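Local structure of allantoicase (Saccharomyces cerevisiae, 1O59) at residues 287-292 with 316-321; 274-279 with 345-350; 255-260 with 338-343; 221-226 with 244-249; 210-215 with 234-239. The protein catalyses the hydrolysis of allantoate to (S)-ureidoglycolate and urea, which lets yeast draw on purines as a secondary nitrogen source when primary sources are limiting. All blocks are in the same frame, centred on the assembly; numbering follows the deposited sequence.

Interaction 1. Residues 287-292 with 316-321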
# COMPACT_ATOMS: atom_id res chain seq x y z
N GLN A 287 -24.77 -7.20 -4.35
CA GLN A 287 -25.99 -7.91 -4.08
C GLN A 287 -25.67 -9.28 -3.51
O GLN A 287 -26.39 -9.76 -2.63
CB GLN A 287 -26.81 -8.04 -5.36
CG GLN A 287 -28.09 -8.73 -5.18
CD GLN A 287 -28.88 -8.74 -6.42
OE1 GLN A 287 -28.33 -8.62 -7.51
NE2 GLN A 287 -30.18 -8.87 -6.27
N PHE A 288 -24.60 -9.91 -4.01
CA PHE A 288 -24.10 -11.18 -3.50
C PHE A 288 -22.62 -11.18 -3.54
O PHE A 288 -22.02 -10.34 -4.20
CB PHE A 288 -24.52 -12.36 -4.38
CG PHE A 288 -26.00 -12.54 -4.52
CD1 PHE A 288 -26.74 -13.15 -3.52
CD2 PHE A 288 -26.64 -12.15 -5.69
CE1 PHE A 288 -28.10 -13.35 -3.66
CE2 PHE A 288 -28.01 -12.35 -5.84
CZ PHE A 288 -28.73 -12.95 -4.82
N ILE A 289 -22.02 -12.17 -2.87
CA ILE A 289 -20.57 -12.45 -2.97
C ILE A 289 -20.29 -13.95 -2.96
O ILE A 289 -21.10 -14.75 -2.53
CB ILE A 289 -19.73 -11.73 -1.82
CG1 ILE A 289 -20.03 -12.32 -0.45
CG2 ILE A 289 -19.93 -10.21 -1.80
CD1 ILE A 289 -19.15 -13.47 -0.05
N THR A 290 -19.12 -14.31 -3.47
CA THR A 290 -18.54 -15.62 -3.24
C THR A 290 -17.06 -15.44 -2.89
O THR A 290 -16.49 -14.41 -3.17
CB THR A 290 -18.66 -16.58 -4.50
OG1 THR A 290 -17.93 -16.04 -5.61
CG2 THR A 290 -20.09 -16.72 -5.00
N VAL A 291 -16.47 -16.45 -2.28
CA VAL A 291 -15.05 -16.45 -2.04
C VAL A 291 -14.53 -17.82 -2.45
O VAL A 291 -15.06 -18.83 -2.00
CB VAL A 291 -14.72 -16.20 -0.56
CG1 VAL A 291 -13.20 -16.12 -0.37
CG2 VAL A 291 -15.41 -14.92 -0.05
N GLU A 292 -13.53 -17.85 -3.33
CA GLU A 292 -12.83 -19.09 -3.68
C GLU A 292 -11.42 -19.01 -3.19
O GLU A 292 -10.89 -17.91 -3.00
CB GLU A 292 -12.77 -19.28 -5.18
CG GLU A 292 -14.15 -19.39 -5.82
CD GLU A 292 -14.34 -18.34 -6.87
OE1 GLU A 292 -14.14 -18.74 -8.06
OE2 GLU A 292 -14.63 -17.12 -6.49
N SER A 316 -23.74 -15.76 -1.56
CA SER A 316 -24.23 -15.30 -0.28
C SER A 316 -24.75 -13.90 -0.44
O SER A 316 -24.03 -13.04 -0.95
CB SER A 316 -23.10 -15.27 0.75
OG SER A 316 -22.70 -16.58 1.11
N LYS A 317 -25.98 -13.68 0.01
CA LYS A 317 -26.61 -12.36 -0.03
C LYS A 317 -25.89 -11.41 0.95
O LYS A 317 -25.62 -11.78 2.09
CB LYS A 317 -28.11 -12.44 0.33
CG LYS A 317 -28.91 -11.25 -0.18
CD LYS A 317 -30.42 -11.25 0.18
CE LYS A 317 -31.19 -10.12 -0.59
NZ LYS A 317 -30.98 -10.17 -2.12
N THR A 318 -25.58 -10.20 0.48
CA THR A 318 -24.87 -9.18 1.25
C THR A 318 -25.74 -7.95 1.52
O THR A 318 -26.74 -7.67 0.82
CB THR A 318 -23.51 -8.75 0.57
OG1 THR A 318 -23.64 -8.61 -0.85
CG2 THR A 318 -22.45 -9.84 0.75
N GLY A 319 -25.34 -7.25 2.59
CA GLY A 319 -26.09 -6.14 3.14
C GLY A 319 -25.18 -4.94 3.21
O GLY A 319 -23.97 -5.04 2.98
N PRO A 320 -25.76 -3.78 3.53
CA PRO A 320 -25.01 -2.56 3.61
C PRO A 320 -24.25 -2.52 4.90
O PRO A 320 -24.79 -2.89 5.96
CB PRO A 320 -26.09 -1.47 3.63
CG PRO A 320 -27.28 -2.09 4.19
CD PRO A 320 -27.19 -3.56 3.82
N ASP A 321 -23.01 -2.06 4.81
CA ASP A 321 -22.36 -1.49 5.97
C ASP A 321 -22.12 -2.48 7.08
O ASP A 321 -22.19 -2.11 8.26
CB ASP A 321 -23.26 -0.39 6.49
CG ASP A 321 -22.56 0.53 7.44
OD1 ASP A 321 -21.30 0.62 7.40
OD2 ASP A 321 -23.23 1.18 8.29
O HOH W 1 -28.35 -8.36 -1.41
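Q287 meets T318 through the backbone: T318 N donates to Q287 O over 3.2 Å in a nearly straight bond (173°), although the donor stands 49° out of the carbonyl plane. A water 2.7 Å from Q287 O donates to it as well, and also donates to T318 O and weakly accepts from K317 NZ. Q287 and F288 share I342 as their opposite residue on strand 336-342, a classic beta bulge. F288 forms a non-hydrogen-bonded antiparallel pair with K317. Its CG, anti to the carbonyl carbon (chi1 -60°), sends the ring obliquely across the lysine stem, with CD1 of F288 3.6 Å from K317 CA, while S316 O lies at the ring edge. I289 and S316 are the hydrogen-bonded pair, I289 N reaching S316 O at 2.9 Å and S316 N returning to I289 O at 3.0 Å. On the other face of the sheet from F288, the I289 side chain crosses that of T318 at about a right angle, with CG2 of I289 3.6 Å from T318 CG2; T318 OG1 turns instead to P286 O. Strand 288-294 runs between the outermost strand 309-317 and strand 336-342, and Y326 of the second sheet of this beta sandwich packs against I289 and T318.

Interaction 2. Residues 274-279 with 345-350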
# COMPACT_ATOMS: atom_id res chain seq x y z
N ILE A 274 -14.15 -16.54 7.42
CA ILE A 274 -13.97 -15.47 6.45
C ILE A 274 -14.97 -14.34 6.72
O ILE A 274 -16.13 -14.56 7.00
CB ILE A 274 -14.06 -16.00 5.02
CG1 ILE A 274 -12.91 -17.00 4.78
CG2 ILE A 274 -13.98 -14.84 4.04
CD1 ILE A 274 -12.79 -17.57 3.36
N ILE A 275 -14.46 -13.12 6.68
CA ILE A 275 -15.25 -11.92 6.93
C ILE A 275 -15.21 -10.98 5.72
O ILE A 275 -14.15 -10.60 5.26
CB ILE A 275 -14.75 -11.17 8.19
CG1 ILE A 275 -14.64 -12.12 9.38
CG2 ILE A 275 -15.68 -10.00 8.49
CD1 ILE A 275 -14.11 -11.43 10.64
N VAL A 276 -16.39 -10.65 5.21
CA VAL A 276 -16.52 -9.67 4.14
C VAL A 276 -17.29 -8.47 4.70
O VAL A 276 -18.44 -8.59 5.16
CB VAL A 276 -17.22 -10.30 2.94
CG1 VAL A 276 -17.38 -9.33 1.82
CG2 VAL A 276 -16.43 -11.46 2.46
N ASP A 277 -16.62 -7.32 4.67
CA ASP A 277 -17.08 -6.11 5.32
C ASP A 277 -17.44 -5.04 4.31
O ASP A 277 -16.59 -4.58 3.53
CB ASP A 277 -15.97 -5.60 6.22
CG ASP A 277 -16.41 -4.50 7.16
OD1 ASP A 277 -17.59 -4.03 7.14
OD2 ASP A 277 -15.61 -4.10 8.00
N THR A 278 -18.71 -4.64 4.31
CA THR A 278 -19.22 -3.58 3.43
C THR A 278 -19.40 -2.24 4.15
O THR A 278 -20.20 -1.42 3.73
CB THR A 278 -20.56 -4.02 2.84
OG1 THR A 278 -21.45 -4.42 3.89
CG2 THR A 278 -20.38 -5.28 1.96
N ALA A 279 -18.67 -2.04 5.24
CA ALA A 279 -18.65 -0.77 5.98
C ALA A 279 -18.69 0.42 5.03
O ALA A 279 -17.92 0.49 4.07
CB ALA A 279 -17.41 -0.68 6.90
N GLY A 345 -20.10 -3.37 -7.06
CA GLY A 345 -20.32 -2.64 -5.81
C GLY A 345 -19.04 -2.40 -5.05
O GLY A 345 -17.96 -2.38 -5.62
N GLY A 346 -19.18 -2.27 -3.73
CA GLY A 346 -18.09 -1.90 -2.87
C GLY A 346 -17.99 -2.76 -1.64
O GLY A 346 -18.96 -3.00 -0.95
N VAL A 347 -16.76 -3.17 -1.35
CA VAL A 347 -16.44 -3.91 -0.15
C VAL A 347 -15.28 -3.17 0.56
O VAL A 347 -14.30 -2.83 -0.08
CB VAL A 347 -15.99 -5.34 -0.53
CG1 VAL A 347 -15.47 -6.09 0.70
CG2 VAL A 347 -17.14 -6.11 -1.17
N LYS A 348 -15.40 -2.95 1.86
CA LYS A 348 -14.30 -2.33 2.62
C LYS A 348 -13.11 -3.29 2.90
O LYS A 348 -11.97 -2.93 2.71
CB LYS A 348 -14.82 -1.76 3.95
CG LYS A 348 -13.91 -0.74 4.63
CD LYS A 348 -13.67 0.50 3.76
CE LYS A 348 -14.75 1.51 3.92
NZ LYS A 348 -14.53 2.25 5.21
N ARG A 349 -13.40 -4.49 3.40
CA ARG A 349 -12.36 -5.40 3.81
C ARG A 349 -12.73 -6.83 3.57
O ARG A 349 -13.93 -7.19 3.49
CB ARG A 349 -12.06 -5.25 5.29
CG ARG A 349 -11.62 -3.85 5.73
CD ARG A 349 -10.22 -3.45 5.33
NE ARG A 349 -9.92 -2.15 5.91
CZ ARG A 349 -10.03 -0.99 5.30
NH1 ARG A 349 -10.42 -0.91 4.05
NH2 ARG A 349 -9.80 0.11 5.97
N ILE A 350 -11.68 -7.65 3.42
CA ILE A 350 -11.81 -9.10 3.57
C ILE A 350 -10.76 -9.66 4.55
O ILE A 350 -9.58 -9.27 4.57
CB ILE A 350 -11.82 -9.85 2.20
CG1 ILE A 350 -12.14 -11.34 2.44
CG2 ILE A 350 -10.50 -9.70 1.44
CD1 ILE A 350 -12.43 -12.11 1.18
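R349, whose CB lies 4.0 Å from D277 CB, carries a guanidinium with K348 CG over one face, displaced from its centre; its NH1 donates to K348 O from above that carbonyl plane. The R349 chain bends at chi2 (-74°), and the charged end leads off to G237 O and D244 O. The D277 carboxylate is met from above its plane at OD1 by A279 N, 3.0 Å from D277 OD1, an Asx turn that folds the chain just beyond the strand end, and R238 completes a salt bridge to the same oxygen. Backbone bonds identify the pairing as antiparallel: D277 N reaches R349 O at 2.9 Å and 171°, while R349 N returns to D277 O in the carbonyl plane, on a lone pair. K348 N adds a weak bond to that same D277 O. Two residues, K348 and R349, therefore stand opposite the single D277, a classic beta bulge in one sheet of a beta sandwich, consistent with the galactose-binding-like clan. At the bulge the K348 side chain points toward segment 274-279, and its CE lies 3.3 Å from A279 O before NZ reaches R238 O and D244. On the opposite face of the sheet from D277, V276 CG1 packs on V347 CG1 at 3.9 Å, and I350 CD1 lies 4.2 Å from both I274 CG2 and V276 CG2, next to L339 of strand 336-342.

Interaction 3. Residues 255-260 with 338-343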
# COMPACT_ATOMS: atom_id res chain seq x y z
N GLY A 255 -25.10 -11.27 -15.87
CA GLY A 255 -24.04 -12.20 -15.45
C GLY A 255 -22.71 -11.55 -15.14
O GLY A 255 -21.73 -12.23 -14.85
N HIS A 256 -22.66 -10.22 -15.18
CA HIS A 256 -21.48 -9.48 -14.78
C HIS A 256 -21.09 -9.79 -13.33
O HIS A 256 -21.95 -9.90 -12.44
CB HIS A 256 -21.68 -7.97 -14.94
CG HIS A 256 -20.45 -7.17 -14.66
ND1 HIS A 256 -19.56 -6.80 -15.64
CD2 HIS A 256 -19.94 -6.71 -13.49
CE1 HIS A 256 -18.56 -6.13 -15.09
NE2 HIS A 256 -18.76 -6.06 -13.78
N THR A 257 -19.78 -9.97 -13.12
CA THR A 257 -19.20 -9.90 -11.79
C THR A 257 -17.93 -9.07 -11.76
O THR A 257 -17.31 -8.77 -12.78
CB THR A 257 -18.83 -11.29 -11.26
OG1 THR A 257 -17.79 -11.85 -12.07
CG2 THR A 257 -19.98 -12.27 -11.37
N ASP A 258 -17.55 -8.71 -10.55
CA ASP A 258 -16.26 -8.13 -10.29
C ASP A 258 -15.52 -9.05 -9.32
O ASP A 258 -16.13 -9.88 -8.63
CB ASP A 258 -16.42 -6.69 -9.77
CG ASP A 258 -16.62 -5.69 -10.92
OD1 ASP A 258 -15.79 -5.73 -11.89
OD2 ASP A 258 -17.58 -4.87 -10.96
N TRP A 259 -14.21 -8.96 -9.32
CA TRP A 259 -13.42 -9.85 -8.52
C TRP A 259 -12.06 -9.28 -8.19
O TRP A 259 -11.54 -8.39 -8.88
CB TRP A 259 -13.28 -11.21 -9.20
CG TRP A 259 -12.85 -11.14 -10.64
CD1 TRP A 259 -13.65 -11.21 -11.76
CD2 TRP A 259 -11.50 -11.02 -11.11
NE1 TRP A 259 -12.87 -11.15 -12.90
CE2 TRP A 259 -11.56 -11.03 -12.54
CE3 TRP A 259 -10.24 -10.90 -10.49
CZ2 TRP A 259 -10.42 -10.90 -13.34
CZ3 TRP A 259 -9.13 -10.79 -11.27
CH2 TRP A 259 -9.22 -10.79 -12.69
N ALA A 260 -11.48 -9.86 -7.16
CA ALA A 260 -10.20 -9.47 -6.64
C ALA A 260 -9.50 -10.73 -6.19
O ALA A 260 -10.07 -11.50 -5.43
CB ALA A 260 -10.40 -8.50 -5.48
N LYS A 338 -10.03 -15.62 -3.98
CA LYS A 338 -10.68 -14.75 -4.97
C LYS A 338 -11.99 -14.34 -4.36
O LYS A 338 -12.77 -15.18 -3.96
CB LYS A 338 -10.88 -15.50 -6.32
CG LYS A 338 -11.61 -14.72 -7.41
CD LYS A 338 -11.38 -15.30 -8.88
CE LYS A 338 -12.04 -16.63 -9.16
NZ LYS A 338 -11.35 -17.39 -10.26
N LEU A 339 -12.21 -13.04 -4.27
CA LEU A 339 -13.47 -12.50 -3.78
C LEU A 339 -14.20 -12.03 -5.01
O LEU A 339 -13.63 -11.35 -5.83
CB LEU A 339 -13.22 -11.33 -2.80
CG LEU A 339 -14.42 -10.39 -2.54
CD1 LEU A 339 -15.58 -11.12 -1.81
CD2 LEU A 339 -13.97 -9.14 -1.75
N THR A 340 -15.45 -12.43 -5.14
CA THR A 340 -16.25 -12.13 -6.31
C THR A 340 -17.44 -11.39 -5.76
O THR A 340 -18.05 -11.84 -4.77
CB THR A 340 -16.69 -13.42 -7.03
OG1 THR A 340 -15.55 -14.17 -7.53
CG2 THR A 340 -17.51 -13.10 -8.29
N ILE A 341 -17.71 -10.22 -6.35
CA ILE A 341 -18.87 -9.40 -5.96
C ILE A 341 -19.81 -9.35 -7.15
O ILE A 341 -19.36 -9.33 -8.32
CB ILE A 341 -18.45 -7.98 -5.47
CG1 ILE A 341 -17.79 -7.13 -6.57
CG2 ILE A 341 -17.51 -8.08 -4.27
CD1 ILE A 341 -17.35 -5.75 -6.08
N ILE A 342 -21.11 -9.40 -6.87
CA ILE A 342 -22.09 -9.66 -7.90
C ILE A 342 -23.20 -8.64 -7.78
O ILE A 342 -23.75 -8.47 -6.70
CB ILE A 342 -22.65 -11.07 -7.76
CG1 ILE A 342 -21.57 -12.09 -8.02
CG2 ILE A 342 -23.75 -11.31 -8.75
CD1 ILE A 342 -21.76 -13.34 -7.20
N PRO A 343 -23.54 -7.97 -8.88
CA PRO A 343 -22.74 -7.89 -10.12
C PRO A 343 -21.52 -6.92 -10.04
O PRO A 343 -20.63 -6.95 -10.88
CB PRO A 343 -23.75 -7.37 -11.13
CG PRO A 343 -24.64 -6.46 -10.30
CD PRO A 343 -24.71 -7.07 -8.92
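Backbone hydrogen bonds between D258 and I341 and between A260 and L339 define this contact, two reciprocal pairs on strands whose short axes run 161° apart and approach to 4.6 Å. D258 N meets I341 O at 2.9 Å and 173°, in the carbonyl plane; in the return bond of 2.8 Å to D258 O, I341 N stands 35° out of the plane of the D258 carbonyl. A260 and L339 exchange bonds of 2.9 Å, N to O in each direction. Between these lies the non-hydrogen-bonded pair of W259 and T340, where CA-H groups approach the carbonyls: W259 CA toward L339 O, and T340 CA toward D258 O.

Apolar contacts occur on both faces. The methylene of D258 touches I341, with D258 CB 3.5 Å from I341 CG1. On the T340 face, T257 CG2 lies alongside I342, 3.7 Å from its CG1, and T257 CB is equally far from T340 CG2.

The polar side-chain bonds do not cross between the segments: H256 NE2 gives a weak bond to D258 OD2, a carboxylate also bound through S223 OG and T248 OG1. Strand 258-263 is flanked on its other side by strand 218-222, and strand 336-342 by strand 288-294. W246 packs against A260, L339 and I341, and I350 and V347 of strand 346-354 also cover L339 and I341, so that the two sheets meet here as a beta sandwich.

Interaction 4. Residues 221-226 with 244-249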
# COMPACT_ATOMS: atom_id res chain seq x y z
N LYS A 221 -4.65 -9.02 -8.42
CA LYS A 221 -5.34 -8.86 -9.70
C LYS A 221 -6.78 -8.53 -9.43
O LYS A 221 -7.33 -8.94 -8.42
CB LYS A 221 -5.24 -10.13 -10.56
CG LYS A 221 -3.92 -10.22 -11.32
CD LYS A 221 -4.03 -10.83 -12.75
CE LYS A 221 -2.73 -10.48 -13.59
NZ LYS A 221 -2.75 -10.84 -15.07
N TYR A 222 -7.38 -7.77 -10.33
CA TYR A 222 -8.74 -7.28 -10.13
C TYR A 222 -9.41 -7.12 -11.48
O TYR A 222 -8.77 -6.88 -12.48
CB TYR A 222 -8.75 -5.95 -9.35
CG TYR A 222 -7.88 -4.86 -9.96
CD1 TYR A 222 -8.36 -4.03 -10.95
CD2 TYR A 222 -6.58 -4.69 -9.54
CE1 TYR A 222 -7.53 -3.05 -11.54
CE2 TYR A 222 -5.77 -3.70 -10.08
CZ TYR A 222 -6.23 -2.89 -11.09
OH TYR A 222 -5.36 -1.95 -11.64
N SER A 223 -10.73 -7.23 -11.47
CA SER A 223 -11.53 -6.92 -12.63
C SER A 223 -11.51 -5.39 -12.95
O SER A 223 -11.24 -5.00 -14.06
CB SER A 223 -12.96 -7.42 -12.37
OG SER A 223 -13.45 -6.95 -11.13
N ASP A 224 -11.71 -4.56 -11.94
CA ASP A 224 -11.99 -3.14 -12.08
C ASP A 224 -11.72 -2.53 -10.70
O ASP A 224 -11.86 -3.22 -9.69
CB ASP A 224 -13.49 -2.98 -12.48
CG ASP A 224 -13.97 -1.50 -12.60
OD1 ASP A 224 -13.54 -0.87 -13.61
OD2 ASP A 224 -14.80 -0.93 -11.80
N GLN A 225 -11.28 -1.28 -10.68
CA GLN A 225 -11.17 -0.46 -9.47
C GLN A 225 -11.69 0.88 -9.88
O GLN A 225 -11.01 1.61 -10.54
CB GLN A 225 -9.71 -0.20 -9.08
CG GLN A 225 -8.94 -1.34 -8.52
CD GLN A 225 -7.52 -0.96 -8.13
OE1 GLN A 225 -7.02 -1.48 -7.13
NE2 GLN A 225 -6.87 -0.09 -8.91
N HIS A 226 -12.91 1.24 -9.54
CA HIS A 226 -13.37 2.55 -9.98
C HIS A 226 -12.99 3.55 -8.90
O HIS A 226 -12.27 4.50 -9.18
CB HIS A 226 -14.87 2.52 -10.21
CG HIS A 226 -15.45 3.85 -10.55
ND1 HIS A 226 -16.47 4.42 -9.80
CD2 HIS A 226 -15.14 4.73 -11.52
CE1 HIS A 226 -16.76 5.60 -10.32
NE2 HIS A 226 -15.96 5.82 -11.36
N ASP A 244 -11.92 4.55 1.12
CA ASP A 244 -10.85 3.65 1.56
C ASP A 244 -11.18 2.17 1.52
O ASP A 244 -10.61 1.38 2.23
CB ASP A 244 -10.29 4.06 2.92
CG ASP A 244 -11.35 4.20 4.00
OD1 ASP A 244 -12.19 3.30 4.14
OD2 ASP A 244 -11.40 5.20 4.78
N GLY A 245 -12.10 1.80 0.65
CA GLY A 245 -12.32 0.41 0.32
C GLY A 245 -12.05 0.17 -1.15
O GLY A 245 -11.25 0.86 -1.76
N TRP A 246 -12.73 -0.84 -1.68
CA TRP A 246 -12.64 -1.24 -3.06
C TRP A 246 -14.04 -1.14 -3.63
O TRP A 246 -14.98 -1.68 -3.08
CB TRP A 246 -12.15 -2.67 -3.16
CG TRP A 246 -12.20 -3.23 -4.55
CD1 TRP A 246 -11.71 -2.66 -5.70
CD2 TRP A 246 -12.80 -4.46 -4.95
NE1 TRP A 246 -11.96 -3.48 -6.78
CE2 TRP A 246 -12.64 -4.58 -6.35
CE3 TRP A 246 -13.48 -5.46 -4.26
CZ2 TRP A 246 -13.09 -5.67 -7.05
CZ3 TRP A 246 -13.92 -6.55 -4.96
CH2 TRP A 246 -13.73 -6.65 -6.34
N GLU A 247 -14.17 -0.40 -4.71
CA GLU A 247 -15.46 -0.18 -5.31
C GLU A 247 -15.34 -0.20 -6.82
O GLU A 247 -14.37 0.34 -7.40
CB GLU A 247 -16.04 1.15 -4.89
CG GLU A 247 -17.52 1.27 -5.24
CD GLU A 247 -17.86 2.58 -5.92
OE1 GLU A 247 -17.40 2.84 -7.08
OE2 GLU A 247 -18.61 3.36 -5.28
N THR A 248 -16.33 -0.82 -7.44
CA THR A 248 -16.38 -0.92 -8.88
C THR A 248 -17.58 -0.17 -9.41
O THR A 248 -18.47 0.19 -8.67
CB THR A 248 -16.42 -2.39 -9.29
OG1 THR A 248 -17.61 -3.00 -8.77
CG2 THR A 248 -15.26 -3.15 -8.64
N LYS A 249 -17.55 0.06 -10.71
CA LYS A 249 -18.59 0.77 -11.43
C LYS A 249 -19.90 0.03 -11.43
O LYS A 249 -19.94 -1.21 -11.30
CB LYS A 249 -18.15 0.96 -12.89
CG LYS A 249 -17.11 2.05 -13.09
CD LYS A 249 -16.10 1.75 -14.26
CE LYS A 249 -14.57 1.96 -13.80
NZ LYS A 249 -13.52 1.61 -14.87
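D224 engages three donors of segment 244-249, and both its carboxylate oxygens and its carbonyl are used. OD1 of D224 receives K249 NZ on its syn lone pair in a salt bridge of 2.8 Å. The other oxygen, D224 OD2, accepts from K249 N at 3.1 Å and 163°, nearly end-on to the C-O bond. With CG anti to the backbone N (chi1 177°), the carboxylate swings across the lysine chain at about a right angle and can reach both. D224 O accepts from W246 NE1 at 2.9 Å, the oxygen lying in the indole plane and the donor in the carbonyl plane, so the polar edge of this buried ring is satisfied; T248 CG2 sits over one indole face. With D224 replaced by an alanine, the ammonium of K249 would probably lose its carboxylate mate and the K249 backbone N-H its acceptor.

H226 is tied twice to E247. Its backbone N donates to E247 O at 2.7 Å, and ND1 of H226 reaches E247 OE1 at 3.3 Å and 166°, the imidazole and carboxylate nearly coplanar. K249 CG covers one face of that ring, a CH-pi contact 3.9 Å from the H226 centroid. Q225 OE1 accepts from V230 N; T248 OG1 turns to D258 and G345, and S223 OG to D258 and W259. The contact joins the end of the outermost strand 218-222 to strand 246-247 of the other sheet of the sandwich, and W246 projects from the latter onto A260 of strand 258-263 and L339 and I341 of strand 336-342.

Interaction 5. Residues 210-215 with 234-239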
# COMPACT_ATOMS: atom_id res chain seq x y z
N LEU A 210 -4.80 -14.29 7.61
CA LEU A 210 -3.91 -14.67 6.53
C LEU A 210 -3.99 -13.68 5.40
O LEU A 210 -3.07 -13.61 4.59
CB LEU A 210 -4.27 -16.07 6.01
CG LEU A 210 -4.12 -17.18 7.05
CD1 LEU A 210 -4.75 -18.45 6.56
CD2 LEU A 210 -2.64 -17.40 7.42
N ALA A 211 -5.07 -12.91 5.35
CA ALA A 211 -5.27 -11.91 4.30
C ALA A 211 -4.90 -10.49 4.70
O ALA A 211 -5.04 -9.55 3.91
CB ALA A 211 -6.71 -11.96 3.86
N TYR A 212 -4.40 -10.31 5.91
CA TYR A 212 -4.04 -8.97 6.39
C TYR A 212 -2.71 -8.49 5.78
O TYR A 212 -1.74 -9.25 5.67
CB TYR A 212 -3.91 -9.03 7.91
CG TYR A 212 -3.83 -7.75 8.68
CD1 TYR A 212 -4.57 -6.63 8.32
CD2 TYR A 212 -3.05 -7.69 9.84
CE1 TYR A 212 -4.53 -5.47 9.11
CE2 TYR A 212 -2.99 -6.55 10.61
CZ TYR A 212 -3.74 -5.44 10.25
OH TYR A 212 -3.65 -4.31 11.02
N VAL A 213 -2.65 -7.21 5.47
CA VAL A 213 -1.49 -6.66 4.83
C VAL A 213 -0.23 -6.79 5.70
O VAL A 213 0.87 -7.05 5.16
CB VAL A 213 -1.72 -5.17 4.35
CG1 VAL A 213 -1.94 -4.19 5.51
CG2 VAL A 213 -0.53 -4.71 3.47
N CYS A 214 -0.39 -6.62 7.01
CA CYS A 214 0.73 -6.73 7.92
C CYS A 214 1.20 -8.15 8.12
O CYS A 214 2.22 -8.37 8.76
CB CYS A 214 0.36 -6.20 9.30
SG CYS A 214 -0.23 -4.51 9.29
N ASN A 215 0.45 -9.11 7.59
CA ASN A 215 0.89 -10.48 7.64
C ASN A 215 1.45 -10.97 6.30
O ASN A 215 1.64 -12.15 6.12
CB ASN A 215 -0.28 -11.38 8.12
CG ASN A 215 -0.56 -11.22 9.59
OD1 ASN A 215 0.33 -10.89 10.37
ND2 ASN A 215 -1.81 -11.45 9.99
N LEU A 234 -7.28 -5.14 2.58
CA LEU A 234 -6.42 -5.84 3.49
C LEU A 234 -5.92 -4.91 4.59
O LEU A 234 -5.03 -5.26 5.37
CB LEU A 234 -5.25 -6.42 2.69
CG LEU A 234 -5.59 -7.03 1.32
CD1 LEU A 234 -4.36 -7.45 0.57
CD2 LEU A 234 -6.53 -8.24 1.43
N LEU A 235 -6.50 -3.72 4.68
CA LEU A 235 -5.97 -2.70 5.59
C LEU A 235 -6.45 -2.88 7.03
O LEU A 235 -7.44 -3.51 7.30
CB LEU A 235 -6.36 -1.30 5.10
CG LEU A 235 -5.77 -0.88 3.75
CD1 LEU A 235 -6.29 0.50 3.41
CD2 LEU A 235 -4.24 -0.89 3.80
N PRO A 236 -5.77 -2.24 7.96
CA PRO A 236 -6.27 -2.21 9.32
C PRO A 236 -7.56 -1.40 9.41
O PRO A 236 -7.78 -0.48 8.59
CB PRO A 236 -5.15 -1.52 10.14
CG PRO A 236 -3.99 -1.31 9.20
CD PRO A 236 -4.54 -1.45 7.79
N GLY A 237 -8.39 -1.74 10.40
CA GLY A 237 -9.59 -1.00 10.70
C GLY A 237 -10.70 -1.22 9.71
O GLY A 237 -10.58 -1.96 8.73
N ARG A 238 -11.81 -0.59 9.99
CA ARG A 238 -12.95 -0.60 9.09
C ARG A 238 -12.95 0.63 8.21
O ARG A 238 -13.82 0.77 7.37
CB ARG A 238 -14.24 -0.65 9.89
CG ARG A 238 -14.43 -1.95 10.65
CD ARG A 238 -15.82 -2.11 11.18
NE ARG A 238 -16.76 -2.40 10.10
CZ ARG A 238 -18.08 -2.36 10.26
NH1 ARG A 238 -18.60 -2.04 11.43
NH2 ARG A 238 -18.88 -2.64 9.24
N GLY A 239 -11.98 1.53 8.40
CA GLY A 239 -11.85 2.73 7.58
C GLY A 239 -12.83 3.82 7.99
O GLY A 239 -13.55 3.68 8.99
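L234 packs against A211 and V213 at the apolar centre of this contact. CG of L234, anti to the carbonyl carbon (chi1 -41°), brings CD2 to A211: L234 CD2 comes 3.2 Å from A211 O and 4.4 Å from A211 CB, while CB of L234 lies 4.1 Å from V213 CB. V213 CG1 extends the apolar patch to L235 CD2 and P236 CD. Y212 borders this patch. Its CB points away from segment 234-239, but the ring comes back, crossing P236 at about a right angle, with L235 C and P236 CA at its edge. The phenol OH meets P236 CB at 3.3 Å, a packing contact, and C214 N lies over one ring face, displaced toward the rim. Two loops of the beta sandwich, a fold consistent with the galactose-binding-like clan, are joined here: a short 3-10 turn at 213-214, between strands 208-209 and 218-222, and the irregular loop before strand 246-247. A glycine at Y212 would probably open a gap beside P236 and deprive the 235-236 backbone of the ring edge that packs on it. At the polar edge, V213 N donates to L234 O over 3.1 Å, at 159°. Beyond it, R349 binds G237 O, and R238 forms a salt bridge with D277.

Overall arrangement
All five contacts belong to the C-terminal half of the chain, and interactions 1 to 4 lie wholly within one allantoicase repeat. Interactions 1 and 3, centres 10 Å apart, share a sheet in which strands 288-294 and 336-342 are neighbours. Interaction 2 belongs to the second sheet, and V347 CG2 packs on I341 CG2 of interaction 3 at 3.7 Å. Interaction 4 bridges to both: S223 OG bonds D258 OD1 (2.7 Å), and D244 OD1 forms a salt bridge with K348 NZ (2.8 Å). Interaction 5 reaches interaction 2 through R238 NH2 and D277 OD1, also 2.8 Å apart, but stays about 8 Å from interaction 3 between nearest atoms.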